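Local coordinates for Exo-beta-1,4-mannosidase (Rhizomucor miehei, PDB 4LYP), which probably removes mannose units from the non-reducing ends of beta-1,4-linked mannosides, as a secreted glycoside hydrolase family 5 beta-mannosidase with transglycosylation activity, at residues Arg58-Trp63 and Lys86-Met91. Residues are numbered along the deposited sequence; the frame is centred on the assembly and turned at random.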
# COMPACT_ATOMS: atom_id res chain seq x y z
N ARG A 58 -8.78 5.30 -8.78
CA ARG A 58 -8.02 6.55 -8.88
C ARG A 58 -7.25 6.70 -7.58
O ARG A 58 -7.69 7.42 -6.66
CB ARG A 58 -9.00 7.72 -9.10
CG ARG A 58 -9.67 7.69 -10.46
CD ARG A 58 -10.76 8.78 -10.55
NE ARG A 58 -11.99 8.41 -9.86
CZ ARG A 58 -12.75 9.25 -9.12
NH1 ARG A 58 -12.32 10.45 -8.75
NH2 ARG A 58 -13.98 8.85 -8.77
N GLY A 59 -6.18 5.92 -7.42
CA GLY A 59 -5.69 5.64 -6.10
C GLY A 59 -4.40 6.31 -5.73
O GLY A 59 -3.59 6.78 -6.55
N ALA A 60 -4.19 6.29 -4.40
CA ALA A 60 -2.87 6.67 -3.82
C ALA A 60 -2.53 5.72 -2.68
O ALA A 60 -3.45 5.11 -2.09
CB ALA A 60 -2.90 8.10 -3.24
N ASN A 61 -1.27 5.66 -2.29
CA ASN A 61 -0.87 5.04 -1.02
C ASN A 61 -0.73 6.14 0.04
O ASN A 61 -0.16 7.21 -0.20
CB ASN A 61 0.47 4.34 -1.16
CG ASN A 61 0.31 3.00 -1.86
OD1 ASN A 61 0.03 1.98 -1.20
ND2 ASN A 61 0.47 2.97 -3.18
N TYR A 62 -1.27 5.84 1.22
CA TYR A 62 -1.26 6.76 2.37
C TYR A 62 -1.18 5.91 3.64
O TYR A 62 -2.04 5.97 4.53
CB TYR A 62 -2.53 7.62 2.33
CG TYR A 62 -2.52 8.84 3.26
CD1 TYR A 62 -1.56 9.85 3.07
CD2 TYR A 62 -3.50 9.01 4.23
CE1 TYR A 62 -1.53 10.99 3.88
CE2 TYR A 62 -3.51 10.16 4.99
CZ TYR A 62 -2.53 11.12 4.83
OH TYR A 62 -2.57 12.22 5.67
N TRP A 63 -0.12 5.12 3.72
CA TRP A 63 0.12 4.19 4.83
C TRP A 63 0.35 4.91 6.15
O TRP A 63 0.20 4.30 7.22
CB TRP A 63 1.29 3.27 4.50
CG TRP A 63 2.55 4.08 4.25
CD1 TRP A 63 2.99 4.63 3.04
CD2 TRP A 63 3.44 4.59 5.25
NE1 TRP A 63 4.05 5.46 3.26
CE2 TRP A 63 4.36 5.46 4.59
CE3 TRP A 63 3.54 4.38 6.64
CZ2 TRP A 63 5.34 6.15 5.29
CZ3 TRP A 63 4.56 5.02 7.32
CH2 TRP A 63 5.41 5.93 6.68
N LYS A 86 -8.16 16.04 2.00
CA LYS A 86 -8.81 17.05 1.14
C LYS A 86 -7.96 17.32 -0.09
O LYS A 86 -8.50 17.35 -1.26
CB LYS A 86 -8.99 18.32 1.96
CG LYS A 86 -9.69 19.46 1.16
CD LYS A 86 -9.94 20.66 2.13
CE LYS A 86 -10.65 21.76 1.37
NZ LYS A 86 -9.80 22.54 0.47
N GLN A 87 -6.64 17.43 0.01
CA GLN A 87 -5.79 17.63 -1.15
C GLN A 87 -5.91 16.48 -2.13
O GLN A 87 -5.97 16.65 -3.36
CB GLN A 87 -4.29 17.78 -0.76
CG GLN A 87 -3.99 19.05 -0.01
CD GLN A 87 -2.62 19.03 0.63
OE1 GLN A 87 -1.94 17.98 0.77
NE2 GLN A 87 -2.17 20.19 1.09
N MET A 88 -5.93 15.25 -1.60
CA MET A 88 -6.04 14.09 -2.46
C MET A 88 -7.41 14.06 -3.12
O MET A 88 -7.51 13.75 -4.33
CB MET A 88 -5.72 12.80 -1.66
CG MET A 88 -4.24 12.67 -1.41
SD MET A 88 -3.79 11.07 -0.69
CE MET A 88 -4.44 11.22 0.99
N ALA A 89 -8.46 14.44 -2.45
CA ALA A 89 -9.79 14.51 -3.06
C ALA A 89 -9.78 15.52 -4.19
O ALA A 89 -10.31 15.28 -5.28
CB ALA A 89 -10.83 14.91 -2.04
N GLU A 90 -9.07 16.66 -4.00
CA GLU A 90 -9.01 17.73 -5.03
C GLU A 90 -8.20 17.24 -6.23
O GLU A 90 -8.46 17.71 -7.34
CB GLU A 90 -8.45 19.02 -4.40
CG GLU A 90 -9.54 19.62 -3.44
CD GLU A 90 -9.01 20.71 -2.54
OE1 GLU A 90 -7.75 20.88 -2.34
OE2 GLU A 90 -9.89 21.33 -1.91
N MET A 91 -7.27 16.33 -6.04
CA MET A 91 -6.58 15.77 -7.17
C MET A 91 -7.28 14.55 -7.78
O MET A 91 -6.70 13.89 -8.66
CB MET A 91 -5.10 15.52 -6.93
CG MET A 91 -4.72 14.42 -6.07
SD MET A 91 -2.85 14.31 -5.87
CE MET A 91 -2.92 15.47 -4.68
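Ala-60 on strand 53-61 and Met-88 on helix 78-90 are the closest pair of CA atoms across the two segments, 8.2 Å apart, and the gap is bridged by side chains with no hydrogen bond across it. This is the strand-to-helix layer of a TIM barrel: strand 53-61 leads, by way of a loop that holds the short helix 65-69, into helix 78-90, and the chain returns in strand 95-99, parallel to the first, a right-handed beta-alpha-beta crossover. From the helix segment, Met-88 alone touches residues 58-63. Its chain runs extended from the helix as far as SD, with CG anti to the carbonyl carbon and chi2 -172°, and then bends at chi3 (-72°) to lay the terminal methyl on an aromatic ring. SD rests against the methyl of Ala-60, 4.0 Å from its CB, while CE goes on to Tyr-62. That methyl sits over the ring face, 3.8 Å from the centroid and only 12° off the normal, a CH-pi contact. SD lies farther off and oblique to the ring, 5.0 Å from its centroid, a Met-aromatic contact beside the closer CH-pi contact of CE. With CG anti to the backbone N, the Tyr-62 ring swings out toward the helix and offers a face to CE, and its OH is hydrogen-bonded to Glu-84, one turn earlier on the same helix, which ties the far end of the ring to that helix. Leu-96 of strand 95-99 touches Ala-60, Tyr-62 and Met-88 alike, and Tyr-392 of strand 386-394 also packs on Met-88. On the exposed side of the helix, Lys-86 reaches along to Glu-90 in a salt bridge, its NZ 2.7 Å from OE2 on the syn side of the carboxylate.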